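Local coordinates for protein diguanylate cyclase/phosphodiesterase (Caldicellulosiruptor saccharolyticus, PDB 3MTK) that is probably a cyclic-di-GMP phosphodiesterase as a whole protein, of which this chain is the GGDEF (diguanylate cyclase-type) domain, at residues 14-19 and 77-82; 38-43 and 90-95; 60-65 and 110-115; 121-126 and 155-160; 126-131 and 141-146. All blocks are in the same frame, centred on the assembly; numbering follows the deposited sequence.

Four of the five contacts are built on the central mixed sheet of the GGDEF domain. Contact 1 sets the segment 14-19 against the outermost strand 79-84, which pairs with strand 87-93; contact 2 joins strand 87-93 to strand 37-44, and the centres of the two contacts are about 11 Å apart. Contacts 4 and 5 share Gly126 on strand 123-129, the next strand along, with centres about 15 Å apart; contact 5 is nested in the chain loop closed by contact 4. Backbone hydrogen bonds of Phe41 with Gly126 and Leu39 with Ala128 join contacts 2 and 5. Contact 3 stands apart, its centre about 27 Å from that of contact 5, yet its Leu62 and Tyr112 pack on Val121 of contact 4.

Contact 1 (14-19 and 77-82); sequences GLPNKN and GNKAFK
Pro16 sits over the outer strand of the GGDEF sheet, touching Phe81 with its ring and accepting a hydrogen bond from Lys82 N. The segment 14-19 carries the sequence GLPN, part of the LTGLxN signature typical of GGDEF domains, and leads into helix 18-30. Pro16 CG approaches Phe81 CD2 to 3.2 Å, a tight contact in which the two side chains cross at about a right angle. The same CG also lies 3.3 Å from Ala80 O. Phe81 CG is turned beside its own backbone N (chi1 -43°), which brings CD2 of the ring up to the proline. The course of the backbone sets Phe81 CB against Pro16 O at 3.1 Å. That oxygen accepts the one hydrogen bond between the segments, from Lys82 N at 2.9 Å, with an N-H...O angle of 156°. Leu15 closes the neighbouring side: its CG rests 3.7 Å from Ala80 O, and its CB packs along Lys82 CB. Asn17, at the N-cap of the helix, joins in through its backbone: its CA-H points at Lys82 O, with CA and O 3.2 Å apart.

Further out, Trp24 of helix 18-30 touches Pro16, while Leu21 of that helix lies on Phe81, so helix, loop and strand share one buried layer. Lys82 bends away toward the turn that follows its strand, where NZ makes a weak hydrogen bond to Phe85 O.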
# COMPACT_ATOMS: atom_id res chain seq x y z
N GLY A 14 9.70 3.24 -9.00
CA GLY A 14 9.20 4.14 -10.03
C GLY A 14 7.85 4.67 -9.60
O GLY A 14 7.30 5.59 -10.20
N LEU A 15 7.28 4.07 -8.56
CA LEU A 15 6.00 4.54 -8.06
C LEU A 15 6.19 5.88 -7.38
O LEU A 15 7.29 6.21 -6.93
CB LEU A 15 5.42 3.54 -7.05
CG LEU A 15 4.35 2.56 -7.54
CD1 LEU A 15 4.65 2.14 -8.96
CD2 LEU A 15 4.32 1.36 -6.61
N PRO A 16 5.13 6.70 -7.33
CA PRO A 16 5.28 7.99 -6.66
C PRO A 16 5.50 7.70 -5.17
O PRO A 16 4.99 6.70 -4.65
CB PRO A 16 3.95 8.70 -6.96
CG PRO A 16 3.00 7.58 -7.29
CD PRO A 16 3.84 6.58 -8.02
N ASN A 17 6.26 8.55 -4.48
CA ASN A 17 6.57 8.32 -3.07
C ASN A 17 5.59 8.96 -2.08
O ASN A 17 4.46 9.29 -2.44
CB ASN A 17 7.99 8.77 -2.76
CG ASN A 17 8.19 10.26 -2.95
OD1 ASN A 17 9.31 10.76 -2.88
ND2 ASN A 17 7.11 10.97 -3.19
N LYS A 18 6.03 9.13 -0.84
CA LYS A 18 5.15 9.70 0.17
C LYS A 18 4.85 11.19 -0.03
O LYS A 18 3.79 11.67 0.37
CB LYS A 18 5.71 9.45 1.57
CG LYS A 18 4.75 9.88 2.67
CD LYS A 18 5.32 9.69 4.06
CE LYS A 18 5.34 8.23 4.48
NZ LYS A 18 5.54 8.08 5.97
N ASN A 19 5.76 11.92 -0.66
CA ASN A 19 5.51 13.34 -0.91
C ASN A 19 4.37 13.48 -1.93
O ASN A 19 3.46 14.30 -1.77
CB ASN A 19 6.77 14.03 -1.46
CG ASN A 19 7.86 14.16 -0.42
OD1 ASN A 19 7.57 14.42 0.75
ND2 ASN A 19 9.11 14.01 -0.84
N GLY A 77 -7.64 4.17 -12.64
CA GLY A 77 -8.40 5.22 -11.97
C GLY A 77 -7.99 5.38 -10.51
O GLY A 77 -8.44 6.30 -9.83
N ASN A 78 -7.13 4.48 -10.04
CA ASN A 78 -6.64 4.50 -8.67
C ASN A 78 -5.13 4.72 -8.69
O ASN A 78 -4.47 4.40 -9.68
CB ASN A 78 -6.96 3.18 -7.97
CG ASN A 78 -8.45 2.99 -7.77
OD1 ASN A 78 -8.92 1.87 -7.55
ND2 ASN A 78 -9.21 4.08 -7.83
N LYS A 79 -4.60 5.27 -7.61
CA LYS A 79 -3.18 5.56 -7.51
C LYS A 79 -2.46 4.65 -6.53
O LYS A 79 -3.01 4.26 -5.50
CB LYS A 79 -2.97 7.02 -7.08
CG LYS A 79 -3.41 8.04 -8.10
CD LYS A 79 -2.53 7.99 -9.34
CE LYS A 79 -1.07 8.34 -9.02
NZ LYS A 79 -0.23 8.53 -10.24
N ALA A 80 -1.22 4.31 -6.88
CA ALA A 80 -0.40 3.44 -6.05
C ALA A 80 0.91 4.16 -5.74
O ALA A 80 1.51 4.76 -6.63
CB ALA A 80 -0.12 2.13 -6.78
N PHE A 81 1.35 4.10 -4.48
CA PHE A 81 2.59 4.76 -4.07
C PHE A 81 3.50 3.88 -3.24
O PHE A 81 3.04 2.93 -2.60
CB PHE A 81 2.27 6.01 -3.25
CG PHE A 81 1.14 6.83 -3.79
CD1 PHE A 81 -0.18 6.44 -3.60
CD2 PHE A 81 1.39 7.98 -4.52
CE1 PHE A 81 -1.24 7.18 -4.13
CE2 PHE A 81 0.35 8.74 -5.06
CZ PHE A 81 -0.97 8.34 -4.86
N LYS A 82 4.79 4.21 -3.24
CA LYS A 82 5.76 3.49 -2.43
C LYS A 82 6.20 4.51 -1.40
O LYS A 82 6.94 5.44 -1.72
CB LYS A 82 6.96 3.04 -3.27
CG LYS A 82 8.02 2.30 -2.45
CD LYS A 82 7.55 0.91 -2.01
CE LYS A 82 8.52 0.24 -1.04
NZ LYS A 82 9.94 0.22 -1.50

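Contact 2 (38-43 and 90-95); sequences YLIFLE and IICKSE
The ring of Tyr38 meets residues 92-94 with its edge: Ser94 O and Cys92 O both lie near the ring plane, Ser94 O at 3.6 Å from Tyr38 CE1. The ring thus flanks the end of an antiparallel pairing inside the central sheet of the GGDEF fold, between strands 37-44 and 87-93. Tyr38 with Cys92 and Ile40 with Ile90 are hydrogen-bonded pairs, each held by two backbone bonds; Ile90 N reaches Ile40 O at 2.8 Å. Between them Leu39 and Ile91 form a non-hydrogen-bonded pair.

Leu39 and Ile91 send their side chains to one face, where Leu39 CD1 and Ile91 CD1 meet at 3.5 Å. Cys144 of helix 137-154 packs on Leu39 there. The other face carries Tyr38, Ile40, Ile90 and Cys92. Leu42 CD1 adds to this second layer by lying across Ile90 CG1 at 3.9 Å, and helix 97-108 covers it, with Met104 and Leu108 on Leu42 and Phe100 on Cys92. Cys92 SG is held between its own backbone N and carbonyl carbon (chi1 76°), a setting that turns the sulfur toward strand 37-44, where Ile40 CD1 extends to within 3.6 Å of SG.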
# COMPACT_ATOMS: atom_id res chain seq x y z
N TYR A 38 -10.94 5.66 -0.52
CA TYR A 38 -10.15 5.27 0.64
C TYR A 38 -8.64 5.33 0.47
O TYR A 38 -8.11 5.18 -0.63
CB TYR A 38 -10.51 3.84 1.06
CG TYR A 38 -11.96 3.63 1.42
CD1 TYR A 38 -12.95 3.59 0.43
CD2 TYR A 38 -12.35 3.47 2.75
CE1 TYR A 38 -14.29 3.40 0.77
CE2 TYR A 38 -13.69 3.28 3.09
CZ TYR A 38 -14.65 3.25 2.09
OH TYR A 38 -15.97 3.06 2.43
N LEU A 39 -7.96 5.55 1.59
CA LEU A 39 -6.51 5.55 1.62
C LEU A 39 -6.22 4.16 2.20
O LEU A 39 -6.83 3.76 3.19
CB LEU A 39 -5.97 6.61 2.58
CG LEU A 39 -4.45 6.61 2.72
CD1 LEU A 39 -3.80 6.87 1.37
CD2 LEU A 39 -4.02 7.67 3.72
N ILE A 40 -5.31 3.43 1.57
CA ILE A 40 -4.96 2.09 2.03
C ILE A 40 -3.45 1.95 2.18
O ILE A 40 -2.68 2.36 1.30
CB ILE A 40 -5.46 1.01 1.05
CG1 ILE A 40 -6.97 1.15 0.86
CG2 ILE A 40 -5.16 -0.38 1.59
CD1 ILE A 40 -7.48 0.42 -0.35
N PHE A 41 -3.05 1.37 3.30
CA PHE A 41 -1.65 1.13 3.62
C PHE A 41 -1.37 -0.37 3.59
O PHE A 41 -1.99 -1.14 4.32
CB PHE A 41 -1.33 1.69 5.01
CG PHE A 41 -0.86 3.13 5.02
CD1 PHE A 41 -0.91 3.91 3.87
CD2 PHE A 41 -0.39 3.70 6.20
CE1 PHE A 41 -0.49 5.25 3.89
CE2 PHE A 41 0.04 5.05 6.23
CZ PHE A 41 -0.02 5.82 5.07
N LEU A 42 -0.45 -0.80 2.73
CA LEU A 42 -0.10 -2.21 2.67
C LEU A 42 1.33 -2.39 3.13
O LEU A 42 2.25 -1.72 2.64
CB LEU A 42 -0.21 -2.79 1.25
CG LEU A 42 -1.52 -2.91 0.49
CD1 LEU A 42 -1.89 -1.56 -0.14
CD2 LEU A 42 -1.33 -3.95 -0.60
N GLU A 43 1.53 -3.31 4.06
CA GLU A 43 2.87 -3.57 4.56
C GLU A 43 3.33 -4.98 4.19
O GLU A 43 2.62 -5.96 4.41
CB GLU A 43 2.92 -3.38 6.08
CG GLU A 43 4.31 -3.54 6.66
CD GLU A 43 4.38 -3.24 8.15
OE1 GLU A 43 3.57 -2.42 8.62
OE2 GLU A 43 5.24 -3.82 8.84
N ILE A 90 -2.37 3.20 -1.38
CA ILE A 90 -3.29 3.29 -2.50
C ILE A 90 -4.39 4.30 -2.23
O ILE A 90 -4.87 4.43 -1.09
CB ILE A 90 -3.99 1.94 -2.80
CG1 ILE A 90 -2.96 0.83 -3.00
CG2 ILE A 90 -4.87 2.09 -4.03
CD1 ILE A 90 -2.13 0.96 -4.25
N ILE A 91 -4.78 5.02 -3.26
CA ILE A 91 -5.89 5.96 -3.17
C ILE A 91 -6.90 5.28 -4.06
O ILE A 91 -6.60 5.02 -5.23
CB ILE A 91 -5.59 7.32 -3.82
CG1 ILE A 91 -4.36 7.97 -3.18
CG2 ILE A 91 -6.82 8.20 -3.70
CD1 ILE A 91 -4.53 8.32 -1.74
N CYS A 92 -8.07 4.96 -3.54
CA CYS A 92 -9.06 4.30 -4.38
C CYS A 92 -10.50 4.65 -4.04
O CYS A 92 -10.86 4.80 -2.87
CB CYS A 92 -8.90 2.79 -4.31
SG CYS A 92 -9.54 2.09 -2.79
N LYS A 93 -11.31 4.78 -5.08
CA LYS A 93 -12.73 5.06 -4.93
C LYS A 93 -13.38 3.69 -5.08
O LYS A 93 -13.13 2.99 -6.05
CB LYS A 93 -13.20 6.01 -6.03
CG LYS A 93 -12.82 5.56 -7.44
CD LYS A 93 -13.30 6.53 -8.50
CE LYS A 93 -13.04 5.99 -9.89
NZ LYS A 93 -13.47 6.94 -10.95
N SER A 94 -14.19 3.29 -4.10
CA SER A 94 -14.83 1.99 -4.18
C SER A 94 -16.09 1.85 -3.33
O SER A 94 -16.09 2.17 -2.13
CB SER A 94 -13.83 0.90 -3.78
OG SER A 94 -12.68 0.96 -4.60
N GLU A 95 -17.15 1.37 -3.96
CA GLU A 95 -18.43 1.18 -3.28
C GLU A 95 -18.26 0.11 -2.21
O GLU A 95 -18.79 0.24 -1.10
CB GLU A 95 -19.49 0.77 -4.30
CG GLU A 95 -19.84 1.88 -5.29
CD GLU A 95 -20.87 1.46 -6.33
OE1 GLU A 95 -21.34 2.33 -7.09
OE2 GLU A 95 -21.21 0.25 -6.38

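Contact 3 (60-65 and 110-115); sequences DELIIH and LPYNVN
His65 is rotated about chi1 to -86°, with CG beside its backbone N, and Val114 holds CG1 anti to its N (-172°) and CG2 anti to its carbonyl carbon; together these settings bring Val114 CG2 over the imidazole. The methyl CG2 stands 4.1 Å from the centroid of the His65 ring and 11° off the normal, a CH-pi contact centred on one face. The second methyl branch, Val114 CG1, turns to the preceding helical turn and meets Glu61 CB at 3.5 Å.

Next to it, Leu62 CD2 lies over one face of the Tyr112 ring in a second CH-pi contact, displaced toward the rim on the CG side, with Leu62 CD2 to Tyr112 CG at 3.8 Å. The two side chains cross at about a right angle, while His65 CB comes up to Tyr112 CD2 at 3.8 Å. In this way helix 56-74 packs against the short strand 112-114 of the peripheral two-stranded hairpin. Arg69, farther along the helix, makes a cation-pi contact with Tyr112 and donates hydrogen bonds to Leu110 O and Pro111 O, extending the same junction.

Of the imidazole nitrogens, ND1 is hydrogen-bonded and NE2 only weakly so. Glu61 O, which also accepts from His65 N, receives His65 ND1 at 3.0 Å from above its carbonyl plane. Across the contact His65 NE2 reaches Asn113 O at 3.4 Å. Both nitrogens face carbonyl oxygens, which would be compatible with a protonated ring, but the weak NE2 bond does not establish it.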
# COMPACT_ATOMS: atom_id res chain seq x y z
N ASP A 60 15.04 -6.70 -3.82
CA ASP A 60 14.65 -5.46 -4.48
C ASP A 60 13.83 -5.83 -5.71
O ASP A 60 12.91 -5.11 -6.09
CB ASP A 60 15.88 -4.63 -4.85
CG ASP A 60 16.54 -3.99 -3.62
OD1 ASP A 60 15.80 -3.50 -2.74
OD2 ASP A 60 17.78 -3.97 -3.53
N GLU A 61 14.16 -6.97 -6.31
CA GLU A 61 13.44 -7.46 -7.48
C GLU A 61 12.04 -7.84 -7.04
O GLU A 61 11.06 -7.57 -7.73
CB GLU A 61 14.16 -8.68 -8.07
CG GLU A 61 14.97 -8.37 -9.32
CD GLU A 61 14.10 -7.99 -10.50
OE1 GLU A 61 13.26 -8.82 -10.90
OE2 GLU A 61 14.25 -6.86 -11.02
N LEU A 62 11.96 -8.48 -5.89
CA LEU A 62 10.69 -8.90 -5.31
C LEU A 62 9.78 -7.67 -5.10
O LEU A 62 8.60 -7.68 -5.46
CB LEU A 62 10.95 -9.55 -3.96
CG LEU A 62 10.05 -10.67 -3.45
CD1 LEU A 62 10.09 -10.61 -1.93
CD2 LEU A 62 8.61 -10.53 -3.97
N ILE A 63 10.36 -6.61 -4.53
CA ILE A 63 9.63 -5.37 -4.28
C ILE A 63 9.07 -4.84 -5.59
O ILE A 63 7.91 -4.43 -5.66
CB ILE A 63 10.55 -4.29 -3.64
CG1 ILE A 63 11.01 -4.74 -2.25
CG2 ILE A 63 9.81 -2.96 -3.51
CD1 ILE A 63 9.89 -4.83 -1.24
N ILE A 64 9.89 -4.85 -6.64
CA ILE A 64 9.40 -4.38 -7.93
C ILE A 64 8.21 -5.25 -8.32
O ILE A 64 7.14 -4.73 -8.62
CB ILE A 64 10.49 -4.47 -9.03
CG1 ILE A 64 11.59 -3.44 -8.76
CG2 ILE A 64 9.87 -4.19 -10.39
CD1 ILE A 64 12.71 -3.45 -9.81
N HIS A 65 8.41 -6.57 -8.30
CA HIS A 65 7.32 -7.49 -8.62
C HIS A 65 6.08 -7.11 -7.83
O HIS A 65 4.99 -6.99 -8.39
CB HIS A 65 7.70 -8.93 -8.26
CG HIS A 65 8.45 -9.64 -9.34
ND1 HIS A 65 9.62 -9.16 -9.87
CD2 HIS A 65 8.19 -10.80 -9.98
CE1 HIS A 65 10.06 -10.00 -10.80
NE2 HIS A 65 9.20 -11.00 -10.89
N LEU A 110 -0.37 -14.57 -3.69
CA LEU A 110 0.06 -15.50 -4.73
C LEU A 110 1.58 -15.43 -4.90
O LEU A 110 2.17 -14.35 -4.80
CB LEU A 110 -0.63 -15.17 -6.07
CG LEU A 110 -1.83 -16.05 -6.47
CD1 LEU A 110 -2.79 -16.19 -5.33
CD2 LEU A 110 -2.51 -15.44 -7.67
N PRO A 111 2.22 -16.57 -5.16
CA PRO A 111 3.68 -16.65 -5.33
C PRO A 111 4.27 -15.65 -6.33
O PRO A 111 3.57 -15.13 -7.19
CB PRO A 111 3.90 -18.09 -5.78
CG PRO A 111 2.72 -18.83 -5.19
CD PRO A 111 1.59 -17.87 -5.44
N TYR A 112 5.56 -15.40 -6.18
CA TYR A 112 6.28 -14.50 -7.08
C TYR A 112 7.45 -15.30 -7.64
O TYR A 112 8.20 -15.92 -6.88
CB TYR A 112 6.83 -13.27 -6.34
CG TYR A 112 5.78 -12.36 -5.76
CD1 TYR A 112 5.24 -12.60 -4.50
CD2 TYR A 112 5.28 -11.29 -6.50
CE1 TYR A 112 4.24 -11.81 -3.99
CE2 TYR A 112 4.28 -10.48 -5.99
CZ TYR A 112 3.76 -10.75 -4.74
OH TYR A 112 2.73 -9.99 -4.26
N ASN A 113 7.58 -15.30 -8.96
CA ASN A 113 8.66 -16.02 -9.61
C ASN A 113 9.72 -14.98 -9.88
O ASN A 113 9.73 -14.36 -10.94
CB ASN A 113 8.16 -16.66 -10.92
CG ASN A 113 9.22 -17.52 -11.61
OD1 ASN A 113 8.89 -18.41 -12.38
ND2 ASN A 113 10.50 -17.23 -11.34
N VAL A 114 10.59 -14.79 -8.91
CA VAL A 114 11.66 -13.82 -9.03
C VAL A 114 12.95 -14.53 -9.40
O VAL A 114 13.58 -15.18 -8.57
CB VAL A 114 11.86 -13.05 -7.71
CG1 VAL A 114 12.84 -11.91 -7.91
CG2 VAL A 114 10.52 -12.54 -7.20
N ASN A 115 13.35 -14.39 -10.66
CA ASN A 115 14.57 -15.03 -11.14
C ASN A 115 14.59 -16.51 -10.76
O ASN A 115 15.52 -16.98 -10.09
CB ASN A 115 15.80 -14.33 -10.56
CG ASN A 115 17.11 -14.86 -11.14
OD1 ASN A 115 17.34 -14.80 -12.36
ND2 ASN A 115 17.97 -15.39 -10.27

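Contact 4 (121-126 and 155-160); sequences VNFNIG and GLNEYV
Ile125 and Tyr159 pair in parallel register, with Ile125 CA and Tyr159 CA 4.4 Å apart. Ile125 N and Ile125 O bond to the residues that flank Tyr159: Ile125 N to Glu158 O at 3.2 Å and Val160 N to Ile125 O at 2.9 Å. Strands 123-129 and 159-163 are the parallel neighbours of the sheet, joined through helix 137-154 as a beta-alpha-beta crossover. Before the pairing becomes regular, Asn157 takes left-handed helical backbone angles, and Asn157 N donates to Phe123 O at 2.7 Å.

On the face with Tyr159, Ile125 CB lies 3.7 Å from Tyr159 CB. Tyr159 CG stands between its backbone N and carbonyl carbon (chi1 67°), which leads the ring away from segment 121-126, to where its hydroxyl is hydrogen-bonded to Glu102 of helix 97-108. Near the start of the pairing the Asn122 and Asn157 side chains cross at about a right angle, their amide planes 79° apart. Met104 packs on Ile125, and Ala151 on Val160, from the helices on the two faces.

Asn122 ND2 and Asn157 OD1 approach to 3.1 Å, but at an angle too poor for a hydrogen bond. The join therefore rests on the three main-chain hydrogen bonds, with the positive phi of Gly155, just after the helix, and the left-handed turn at Asn157 steering the chain into the strand that makes them.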
# COMPACT_ATOMS: atom_id res chain seq x y z
N VAL A 121 5.15 -14.17 0.23
CA VAL A 121 5.29 -13.20 1.30
C VAL A 121 3.95 -12.93 1.94
O VAL A 121 2.92 -13.22 1.37
CB VAL A 121 5.82 -11.86 0.79
CG1 VAL A 121 7.28 -11.98 0.44
CG2 VAL A 121 5.00 -11.44 -0.42
N ASN A 122 4.00 -12.37 3.14
CA ASN A 122 2.81 -12.03 3.89
C ASN A 122 2.65 -10.53 3.92
O ASN A 122 3.62 -9.80 3.72
CB ASN A 122 2.92 -12.56 5.31
CG ASN A 122 2.74 -14.05 5.36
OD1 ASN A 122 3.27 -14.72 6.24
ND2 ASN A 122 1.97 -14.57 4.42
N PHE A 123 1.42 -10.07 4.16
CA PHE A 123 1.11 -8.65 4.20
C PHE A 123 0.14 -8.34 5.31
O PHE A 123 -0.33 -9.23 6.02
CB PHE A 123 0.45 -8.19 2.88
CG PHE A 123 1.24 -8.52 1.63
CD1 PHE A 123 1.27 -9.81 1.12
CD2 PHE A 123 1.93 -7.52 0.96
CE1 PHE A 123 1.97 -10.11 -0.05
CE2 PHE A 123 2.63 -7.81 -0.21
CZ PHE A 123 2.65 -9.10 -0.72
N ASN A 124 -0.17 -7.05 5.44
CA ASN A 124 -1.15 -6.54 6.38
C ASN A 124 -1.63 -5.25 5.74
O ASN A 124 -0.88 -4.56 5.03
CB ASN A 124 -0.55 -6.30 7.75
CG ASN A 124 -0.77 -7.49 8.69
OD1 ASN A 124 -1.92 -7.79 9.06
ND2 ASN A 124 0.31 -8.17 9.04
N ILE A 125 -2.91 -4.94 5.95
CA ILE A 125 -3.49 -3.76 5.35
C ILE A 125 -4.28 -2.88 6.30
O ILE A 125 -5.12 -3.37 7.06
CB ILE A 125 -4.39 -4.17 4.16
CG1 ILE A 125 -3.52 -4.59 2.98
CG2 ILE A 125 -5.32 -3.04 3.78
CD1 ILE A 125 -4.30 -5.09 1.77
N GLY A 126 -3.99 -1.59 6.25
CA GLY A 126 -4.69 -0.63 7.07
C GLY A 126 -5.34 0.33 6.10
O GLY A 126 -4.68 0.83 5.18
N GLY A 155 -2.86 -10.30 13.43
CA GLY A 155 -2.14 -11.39 12.80
C GLY A 155 -1.75 -11.09 11.36
O GLY A 155 -2.10 -10.05 10.81
N LEU A 156 -0.99 -12.01 10.76
CA LEU A 156 -0.55 -11.86 9.38
C LEU A 156 -1.73 -11.90 8.43
O LEU A 156 -2.72 -12.59 8.67
CB LEU A 156 0.43 -12.97 9.00
CG LEU A 156 1.81 -13.02 9.66
CD1 LEU A 156 2.53 -14.27 9.16
CD2 LEU A 156 2.62 -11.78 9.30
N ASN A 157 -1.62 -11.16 7.33
CA ASN A 157 -2.65 -11.14 6.30
C ASN A 157 -4.03 -10.74 6.80
O ASN A 157 -5.05 -11.28 6.35
CB ASN A 157 -2.71 -12.51 5.64
CG ASN A 157 -1.36 -12.96 5.13
OD1 ASN A 157 -0.96 -14.09 5.36
ND2 ASN A 157 -0.65 -12.07 4.43
N GLU A 158 -4.07 -9.80 7.72
CA GLU A 158 -5.33 -9.33 8.25
C GLU A 158 -5.39 -7.85 7.89
O GLU A 158 -4.35 -7.22 7.67
CB GLU A 158 -5.36 -9.54 9.77
CG GLU A 158 -6.65 -10.18 10.31
CD GLU A 158 -6.69 -11.69 10.16
OE1 GLU A 158 -5.83 -12.39 10.73
OE2 GLU A 158 -7.61 -12.20 9.48
N TYR A 159 -6.59 -7.29 7.79
CA TYR A 159 -6.75 -5.88 7.45
C TYR A 159 -7.78 -5.19 8.32
O TYR A 159 -8.71 -5.83 8.82
CB TYR A 159 -7.16 -5.73 5.98
CG TYR A 159 -8.54 -6.27 5.67
CD1 TYR A 159 -8.73 -7.60 5.28
CD2 TYR A 159 -9.66 -5.44 5.75
CE1 TYR A 159 -9.99 -8.09 4.96
CE2 TYR A 159 -10.93 -5.92 5.43
CZ TYR A 159 -11.09 -7.24 5.04
OH TYR A 159 -12.35 -7.71 4.71
N VAL A 160 -7.62 -3.88 8.48
CA VAL A 160 -8.54 -3.08 9.28
C VAL A 160 -8.90 -1.78 8.54
O VAL A 160 -8.02 -1.11 7.99
CB VAL A 160 -7.93 -2.71 10.66
CG1 VAL A 160 -8.93 -1.89 11.46
CG2 VAL A 160 -7.56 -3.98 11.42

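Contact 5 (126-131 and 141-146); sequences GAAQIE and MRRCDL
Strand 123-129 and helix 137-154 are successive elements of the beta-alpha-beta unit in the GGDEF fold, and they meet where Cys144 lies on the backbone of residues 126-128. The short segments run at 139° to each other, with axes 6.4 Å apart at their closest. Cys144 SG is the centre of the contact: it touches Gly126 O and Ala128 N, each at 3.6 Å, and Ala128 CB at 3.8 Å. Gly126, without a side chain, lets the helix backbone settle close: Gly126 CA lies 4.0 Å from Cys144 O. The sulfur also faces Leu39 and Phe41 of the adjacent strand 37-44, so it seats the helix over two strands at once.

Beside it Arg143 spreads across Ala128. Its CG is anti to the backbone N (chi1 -170°), which brings CG and CD over Ala128 CB, with Arg143 CD meeting Ala128 CB at 4.0 Å. The chain bends at chi3. No hydrogen bond crosses between the segments; Arg143 NH1 is 4.2 Å from Gln129 O.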
# COMPACT_ATOMS: atom_id res chain seq x y z
N GLY A 126 -3.99 -1.59 6.25
CA GLY A 126 -4.69 -0.63 7.07
C GLY A 126 -5.34 0.33 6.10
O GLY A 126 -4.68 0.83 5.18
N ALA A 127 -6.64 0.59 6.27
CA ALA A 127 -7.33 1.49 5.35
C ALA A 127 -8.16 2.55 6.08
O ALA A 127 -8.58 2.35 7.22
CB ALA A 127 -8.22 0.68 4.41
N ALA A 128 -8.41 3.67 5.41
CA ALA A 128 -9.19 4.74 6.02
C ALA A 128 -10.01 5.56 5.02
O ALA A 128 -9.52 5.96 3.97
CB ALA A 128 -8.27 5.65 6.82
N GLN A 129 -11.27 5.80 5.37
CA GLN A 129 -12.20 6.58 4.56
C GLN A 129 -11.65 8.00 4.41
O GLN A 129 -11.52 8.72 5.40
CB GLN A 129 -13.55 6.65 5.26
CG GLN A 129 -14.66 7.38 4.49
CD GLN A 129 -15.53 6.43 3.70
OE1 GLN A 129 -16.05 5.45 4.24
NE2 GLN A 129 -15.70 6.72 2.42
N ILE A 130 -11.32 8.40 3.19
CA ILE A 130 -10.81 9.75 2.95
C ILE A 130 -11.90 10.77 3.27
O ILE A 130 -13.04 10.64 2.80
CB ILE A 130 -10.38 9.96 1.49
CG1 ILE A 130 -9.06 9.24 1.21
CG2 ILE A 130 -10.27 11.46 1.19
CD1 ILE A 130 -8.53 9.46 -0.19
N GLU A 131 -11.56 11.79 4.04
CA GLU A 131 -12.52 12.81 4.42
C GLU A 131 -11.86 13.87 5.30
O GLU A 131 -10.86 13.60 5.96
CB GLU A 131 -13.69 12.17 5.16
CG GLU A 131 -14.92 13.05 5.30
CD GLU A 131 -16.02 12.35 6.07
OE1 GLU A 131 -17.15 12.90 6.13
OE2 GLU A 131 -15.76 11.25 6.61
N MSE A 141 -3.08 9.89 7.04
CA MSE A 141 -1.99 8.95 6.98
C MSE A 141 -1.76 8.37 8.36
O MSE A 141 -1.40 7.20 8.49
CB MSE A 141 -0.73 9.64 6.47
CG MSE A 141 -0.88 10.08 5.06
SE MSE A 141 0.79 10.63 4.34
CE MSE A 141 1.74 8.95 4.51
N ARG A 142 -1.98 9.18 9.38
CA ARG A 142 -1.83 8.71 10.75
C ARG A 142 -2.93 7.68 10.99
O ARG A 142 -2.67 6.60 11.51
CB ARG A 142 -1.98 9.87 11.73
CG ARG A 142 -0.81 10.81 11.72
CD ARG A 142 -1.04 11.98 12.66
NE ARG A 142 0.22 12.66 12.95
CZ ARG A 142 0.32 13.80 13.62
NH1 ARG A 142 -0.76 14.40 14.08
NH2 ARG A 142 1.52 14.34 13.84
N ARG A 143 -4.14 8.00 10.58
CA ARG A 143 -5.25 7.08 10.78
C ARG A 143 -5.03 5.73 10.11
O ARG A 143 -5.41 4.70 10.66
CB ARG A 143 -6.54 7.69 10.27
CG ARG A 143 -7.75 6.87 10.66
CD ARG A 143 -8.99 7.60 10.28
NE ARG A 143 -8.95 8.96 10.79
CZ ARG A 143 -9.73 9.94 10.34
NH1 ARG A 143 -10.60 9.69 9.36
NH2 ARG A 143 -9.65 11.15 10.86
N CYS A 144 -4.44 5.74 8.93
CA CYS A 144 -4.18 4.50 8.21
C CYS A 144 -3.14 3.72 8.96
O CYS A 144 -3.23 2.50 9.10
CB CYS A 144 -3.66 4.78 6.81
SG CYS A 144 -4.86 4.43 5.56
N ASP A 145 -2.15 4.44 9.45
CA ASP A 145 -1.06 3.84 10.19
C ASP A 145 -1.61 3.06 11.38
O ASP A 145 -1.17 1.94 11.64
CB ASP A 145 -0.10 4.93 10.66
CG ASP A 145 1.17 4.36 11.24
OD1 ASP A 145 1.92 3.70 10.49
OD2 ASP A 145 1.42 4.56 12.45
N LEU A 146 -2.57 3.65 12.09
CA LEU A 146 -3.15 3.00 13.27
C LEU A 146 -3.84 1.70 12.89
O LEU A 146 -3.70 0.68 13.55
CB LEU A 146 -4.17 3.93 13.96
CG LEU A 146 -4.09 4.14 15.47
CD1 LEU A 146 -5.29 4.99 15.91
CD2 LEU A 146 -4.08 2.81 16.22